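Local structure of concanavalin B (Canavalia ensiformis, 6CAF) at residues Glu128-His131 and Thr132-Ser136; Ala120-Ala123 and Lys124-Ala127; Pro278-Gln281 and Thr282-Gly286. The protein may act as a carbohydrate-binding protein of the seed and has the chitinase-like fold of glycosyl hydrolase family 18. All coordinates share one frame; numbering follows the deposited sequence.

Overall arrangement
Concanavalin B has the TIM-barrel fold of family 18, a ring of parallel strands with helices outside it, and all three contacts lie within the family region. Contact 2 comes first along the chain and contact 1 follows it directly: both belong to helix 120-135, contact 2 forming its first two turns and contact 1 lying at its C-terminal end, with centres about 12 Å apart. Contact 3 comes much later, where the short helix 280-283 runs into strand 284-290, which pairs with strands 247-252 and 31-36. Its centre is about 32 Å from that of contact 1 and about 34 Å from that of contact 2. The contacts therefore sample an outer helix of the barrel and the entry to the strand that closes the ring.

Contact 1 of 3, residues Glu128-His131 and Thr132-Ser136; sequences EYLH and TYFLS
Tyr129, Tyr133 and Phe134 form an aromatic cluster on one flank of the last turns of helix 120-135, and here the packing is tight. CD1 of Tyr129 comes within 3.5 Å of CD2 of Tyr133, the two side chains crossing at about a right angle. Farther out, at the tip of the same side chain, OH of Tyr129 lies 3.4 Å from CE2 of Phe134, at the edge of the phenylalanine ring. Tyr129 can serve both neighbours because its CG is anti to the backbone N (chi1 164°), which swings the ring along the helix toward the following turn. Leu130 adds a branched aliphatic end, its CD2 meeting CD2 of Phe134.

The solvent side belongs to the partly exposed Glu128 and Thr132, which a water links to the buried His131. It joins OE1 of Glu128, OG1 of Thr132 and ND1 of His131, lying in the plane of the imidazole at its edge; OE2 of Glu128 forms a salt bridge with Lys124. Threonine suits a helix surface because its hydroxyl can turn back on the backbone: OG1 donates to O of Glu128 (3.0 Å) from above the carbonyl plane, while N of Thr132 makes the straighter bond to that oxygen. In the last turn, O of His131 is likewise gripped twice, by N of Leu135 (3.2 Å) and OG of Ser136 (2.8 Å), from opposite faces of its plane. Ser136 also sets CB over one face of the His131 ring, a CH-pi contact 4.0 Å from the centroid.

Around this turn, His131 stacks on Tyr178 and touches Ile174 of helix 164-178, Tyr129 and Phe134 pack on the loop residue Pro142, and Leu130 and Phe134 rest on Leu106 of strand 103-109.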
# COMPACT_ATOMS: atom_id res chain seq x y z
N GLU A 128 -2.26 -19.18 -3.15
CA GLU A 128 -1.56 -20.22 -2.41
C GLU A 128 -0.07 -19.94 -2.33
O GLU A 128 0.55 -20.11 -1.28
CB GLU A 128 -1.81 -21.60 -3.04
CG GLU A 128 -3.23 -22.13 -2.76
CD GLU A 128 -3.43 -22.56 -1.33
OE1 GLU A 128 -2.50 -23.22 -0.76
OE2 GLU A 128 -4.51 -22.35 -0.75
N TYR A 129 0.49 -19.53 -3.45
CA TYR A 129 1.91 -19.15 -3.47
C TYR A 129 2.20 -18.04 -2.45
O TYR A 129 3.18 -18.13 -1.66
CB TYR A 129 2.32 -18.73 -4.88
CG TYR A 129 3.63 -17.96 -4.96
CD1 TYR A 129 4.84 -18.55 -5.03
CD2 TYR A 129 3.59 -16.57 -4.96
CE1 TYR A 129 6.03 -17.77 -5.12
CE2 TYR A 129 4.69 -15.79 -5.03
CZ TYR A 129 5.91 -16.36 -5.12
OH TYR A 129 6.94 -15.37 -5.17
N LEU A 130 1.36 -17.01 -2.46
CA LEU A 130 1.56 -15.93 -1.51
C LEU A 130 1.48 -16.44 -0.07
O LEU A 130 2.28 -16.05 0.80
CB LEU A 130 0.60 -14.79 -1.77
CG LEU A 130 0.79 -14.09 -3.11
CD1 LEU A 130 -0.38 -13.19 -3.40
CD2 LEU A 130 2.07 -13.30 -3.14
N HIS A 131 0.52 -17.31 0.18
CA HIS A 131 0.37 -17.81 1.51
C HIS A 131 1.57 -18.69 1.95
O HIS A 131 2.13 -18.49 3.04
CB HIS A 131 -0.94 -18.57 1.65
CG HIS A 131 -1.19 -19.01 3.04
ND1 HIS A 131 -1.07 -20.32 3.44
CD2 HIS A 131 -1.50 -18.30 4.14
CE1 HIS A 131 -1.33 -20.41 4.73
NE2 HIS A 131 -1.58 -19.20 5.18
N THR A 132 1.92 -19.65 1.10
CA THR A 132 2.97 -20.58 1.40
C THR A 132 4.30 -19.90 1.60
O THR A 132 5.07 -20.24 2.51
CB THR A 132 3.06 -21.65 0.30
OG1 THR A 132 1.83 -22.35 0.23
CG2 THR A 132 4.23 -22.56 0.50
N TYR A 133 4.58 -18.92 0.73
CA TYR A 133 5.92 -18.36 0.66
C TYR A 133 6.07 -17.00 1.33
O TYR A 133 7.21 -16.60 1.58
CB TYR A 133 6.41 -18.32 -0.78
CG TYR A 133 6.64 -19.68 -1.34
CD1 TYR A 133 7.80 -20.39 -1.05
CD2 TYR A 133 5.70 -20.29 -2.14
CE1 TYR A 133 8.00 -21.67 -1.53
CE2 TYR A 133 5.90 -21.58 -2.62
CZ TYR A 133 7.06 -22.27 -2.35
OH TYR A 133 7.24 -23.55 -2.83
N PHE A 134 4.98 -16.30 1.64
CA PHE A 134 5.06 -15.01 2.29
C PHE A 134 4.25 -14.82 3.56
O PHE A 134 4.55 -13.87 4.30
CB PHE A 134 4.68 -13.87 1.33
CG PHE A 134 5.64 -13.67 0.18
CD1 PHE A 134 6.79 -12.96 0.32
CD2 PHE A 134 5.37 -14.20 -1.03
CE1 PHE A 134 7.64 -12.78 -0.73
CE2 PHE A 134 6.19 -14.02 -2.11
CZ PHE A 134 7.32 -13.29 -1.97
N LEU A 135 3.25 -15.64 3.83
CA LEU A 135 2.30 -15.30 4.88
C LEU A 135 2.24 -16.28 6.05
O LEU A 135 1.44 -16.06 6.97
CB LEU A 135 0.88 -15.14 4.31
CG LEU A 135 0.72 -14.03 3.26
CD1 LEU A 135 -0.64 -14.14 2.59
CD2 LEU A 135 0.85 -12.64 3.91
N SER A 136 3.06 -17.33 6.03
CA SER A 136 2.85 -18.40 7.00
C SER A 136 4.09 -19.05 7.57
O SER A 136 3.96 -19.97 8.37
CB SER A 136 2.01 -19.49 6.35
OG SER A 136 2.69 -20.06 5.24
O HOH W 1 -0.67 -22.24 1.32

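Contact 2 of 3, residues Ala120-Ala123 and Lys124-Ala127; sequences ADYA and KDLA
Tyr122 packs against Leu126 one turn further along the opening turns of helix 120-135, an outer helix of the TIM barrel. Backbone bonds join each residue to the one four places on: N of Leu126 to O of Tyr122 is short at 2.7 Å, whereas the first, from N of Lys124 to O of Ala120, is weak at 3.4 Å.

The tyrosine can be followed outward. Its CB begins by pointing away from the next turn, but a chi1 of -173° sets the ring beside the carbonyl carbon and brings its end nearer that turn. CD1 then lies 4.1 Å from OD2 of Asp125, whose carboxylate plane stands 81° from the ring. Diagonally across the ring, CE2 of Tyr122 meets CB of Leu126 at 4.0 Å and CD2 of Leu126 at 4.1 Å. The hydroxyl passes near CD1 of Leu126 and bonds to O of Ile68 and N of Gly65. A tyrosine thus fits a buried place that needs both an apolar flank and a polar tip; it and Leu126 also cover Phe64 of strand 55-64.

The small Ala123 and Ala127 allow close approach to helix 164-178, touching Asn166 and Glu170 respectively; Lys124 also touches Glu170. Charged residues suit the partly exposed positions 124 and 125, and OD2 of Asp125 has a long, weak ion pair with Arg69. CB of Asp125 lies 3.5 Å from O of Tyr122.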
# COMPACT_ATOMS: atom_id res chain seq x y z
N ALA A 120 -9.21 -17.51 -13.19
CA ALA A 120 -9.70 -17.93 -11.90
C ALA A 120 -8.78 -18.99 -11.28
O ALA A 120 -8.55 -19.02 -10.07
CB ALA A 120 -11.13 -18.46 -12.03
N ASP A 121 -8.24 -19.86 -12.12
CA ASP A 121 -7.38 -20.93 -11.63
C ASP A 121 -6.04 -20.39 -11.16
O ASP A 121 -5.54 -20.77 -10.08
CB ASP A 121 -7.18 -22.01 -12.67
CG ASP A 121 -8.45 -22.76 -12.99
OD1 ASP A 121 -9.46 -22.65 -12.27
OD2 ASP A 121 -8.42 -23.50 -13.99
N TYR A 122 -5.44 -19.50 -11.95
CA TYR A 122 -4.17 -18.94 -11.54
C TYR A 122 -4.33 -18.08 -10.29
O TYR A 122 -3.43 -17.99 -9.46
CB TYR A 122 -3.50 -18.14 -12.64
CG TYR A 122 -2.10 -17.68 -12.29
CD1 TYR A 122 -1.04 -18.55 -12.28
CD2 TYR A 122 -1.86 -16.35 -11.95
CE1 TYR A 122 0.24 -18.13 -11.97
CE2 TYR A 122 -0.59 -15.92 -11.62
CZ TYR A 122 0.45 -16.82 -11.65
OH TYR A 122 1.72 -16.34 -11.39
N ALA A 123 -5.47 -17.42 -10.16
CA ALA A 123 -5.70 -16.64 -8.96
C ALA A 123 -5.59 -17.51 -7.72
O ALA A 123 -5.07 -17.06 -6.70
CB ALA A 123 -7.07 -15.96 -9.03
N LYS A 124 -6.11 -18.74 -7.78
CA LYS A 124 -5.93 -19.66 -6.66
C LYS A 124 -4.47 -20.08 -6.49
O LYS A 124 -3.93 -20.05 -5.37
CB LYS A 124 -6.85 -20.87 -6.81
CG LYS A 124 -6.68 -21.95 -5.77
CD LYS A 124 -6.87 -21.42 -4.36
CE LYS A 124 -6.88 -22.56 -3.36
NZ LYS A 124 -6.88 -22.05 -1.97
N ASP A 125 -3.81 -20.42 -7.58
CA ASP A 125 -2.40 -20.81 -7.52
C ASP A 125 -1.58 -19.67 -6.88
O ASP A 125 -0.71 -19.90 -6.03
CB ASP A 125 -1.82 -21.04 -8.93
CG ASP A 125 -2.32 -22.25 -9.65
OD1 ASP A 125 -2.92 -23.13 -9.05
OD2 ASP A 125 -2.03 -22.31 -10.87
N LEU A 126 -1.81 -18.43 -7.32
CA LEU A 126 -1.06 -17.30 -6.82
C LEU A 126 -1.39 -17.03 -5.36
O LEU A 126 -0.50 -16.71 -4.57
CB LEU A 126 -1.33 -16.07 -7.71
CG LEU A 126 -0.52 -14.83 -7.37
CD1 LEU A 126 0.96 -15.04 -7.50
CD2 LEU A 126 -0.97 -13.65 -8.22
N ALA A 127 -2.67 -17.10 -4.99
CA ALA A 127 -3.00 -16.91 -3.59
C ALA A 127 -2.29 -17.93 -2.71
O ALA A 127 -1.77 -17.59 -1.64
CB ALA A 127 -4.51 -17.02 -3.42

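Contact 3 of 3, residues Pro278-Gln281 and Thr282-Gly286; sequences PDLQ and TRYAG
The backbone makes one turn round O of Asp279, which takes N of Arg283 at 2.8 Å, nearly in line with the carbonyl bond, and N of Thr282 at 3.0 Å from above the carbonyl plane, and it leaves helical angles at Tyr284, whose N bonds weakly to O of Leu280. This is the one-turn helix 280-283 leading into strand 284-290 of the TIM barrel. Polar residues suit the exposed positions of Asp279 and Thr282: OD1 of Asp279 reaches OG1 of Thr282 through one water, and a second links OD2 of Asp279 to NH1 of the buried Arg283.

Arg283 bends at chi2 (-60°) and chi3 (-54°), which brings its guanidinium to the connection between helix 227-239 and strand 247-252: NE and NH2 bond to O of Asp244 and OD1 of Asn246. On the buried side Leu280 and Tyr284 lie side by side, CD1 of Leu280 resting 3.8 Å from CB of Tyr284. Leucine offers the tyrosine an apolar flank, while the phenol OH bonds to OG1 of Thr30. At the backbone angles of Gly286 a CB would press against O of Ala285, which suits a residue without one; its N sits 3.5 Å above the Tyr284 ring, over its centre.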
# COMPACT_ATOMS: atom_id res chain seq x y z
N PRO A 278 -15.17 14.33 4.55
CA PRO A 278 -16.42 13.77 5.08
C PRO A 278 -16.25 12.47 5.83
O PRO A 278 -15.50 11.61 5.40
CB PRO A 278 -17.27 13.59 3.82
CG PRO A 278 -16.83 14.68 2.92
CD PRO A 278 -15.34 14.81 3.17
N ASP A 279 -16.96 12.33 6.94
CA ASP A 279 -16.88 11.14 7.78
C ASP A 279 -15.46 10.87 8.28
O ASP A 279 -15.09 9.73 8.59
CB ASP A 279 -17.49 9.90 7.11
CG ASP A 279 -18.99 9.99 6.96
OD1 ASP A 279 -19.64 10.64 7.80
OD2 ASP A 279 -19.51 9.39 6.02
N LEU A 280 -14.70 11.95 8.46
CA LEU A 280 -13.39 11.89 9.07
C LEU A 280 -13.37 11.00 10.30
O LEU A 280 -12.50 10.15 10.45
CB LEU A 280 -12.98 13.33 9.45
CG LEU A 280 -11.74 13.54 10.28
CD1 LEU A 280 -10.55 13.12 9.45
CD2 LEU A 280 -11.57 14.99 10.69
N GLN A 281 -14.33 11.20 11.19
CA GLN A 281 -14.26 10.55 12.48
C GLN A 281 -14.52 9.05 12.45
O GLN A 281 -14.16 8.37 13.40
CB GLN A 281 -15.21 11.24 13.48
CG GLN A 281 -14.88 12.71 13.72
CD GLN A 281 -13.45 12.96 14.21
OE1 GLN A 281 -12.85 12.13 14.89
NE2 GLN A 281 -12.92 14.13 13.87
N THR A 282 -15.15 8.55 11.40
CA THR A 282 -15.44 7.14 11.31
C THR A 282 -14.70 6.40 10.21
O THR A 282 -14.56 5.21 10.30
CB THR A 282 -16.94 6.86 11.14
OG1 THR A 282 -17.42 7.56 10.00
CG2 THR A 282 -17.71 7.33 12.38
N ARG A 283 -14.20 7.10 9.18
CA ARG A 283 -13.64 6.41 8.03
C ARG A 283 -12.15 6.62 7.85
O ARG A 283 -11.50 5.82 7.20
CB ARG A 283 -14.36 6.81 6.74
CG ARG A 283 -15.85 6.52 6.78
CD ARG A 283 -16.20 5.06 6.99
NE ARG A 283 -15.57 4.18 6.03
CZ ARG A 283 -16.05 3.97 4.81
NH1 ARG A 283 -17.16 4.57 4.39
NH2 ARG A 283 -15.41 3.16 3.98
N TYR A 284 -11.60 7.75 8.35
CA TYR A 284 -10.22 8.09 8.08
C TYR A 284 -9.27 7.30 8.98
O TYR A 284 -9.33 7.40 10.22
CB TYR A 284 -10.00 9.58 8.29
CG TYR A 284 -8.57 10.02 8.33
CD1 TYR A 284 -7.82 10.15 7.18
CD2 TYR A 284 -7.96 10.30 9.53
CE1 TYR A 284 -6.49 10.54 7.23
CE2 TYR A 284 -6.64 10.69 9.59
CZ TYR A 284 -5.92 10.82 8.45
OH TYR A 284 -4.60 11.21 8.48
N ALA A 285 -8.35 6.56 8.36
CA ALA A 285 -7.36 5.78 9.06
C ALA A 285 -5.97 6.39 9.04
O ALA A 285 -5.14 6.10 9.91
CB ALA A 285 -7.31 4.38 8.48
N GLY A 286 -5.67 7.20 8.02
CA GLY A 286 -4.32 7.74 7.92
C GLY A 286 -3.93 8.00 6.49
O GLY A 286 -4.77 8.23 5.61
O HOH W 2 -19.05 6.40 5.65
O HOH W 3 -18.60 9.99 10.57
O HOH W 4 -10.87 8.71 12.05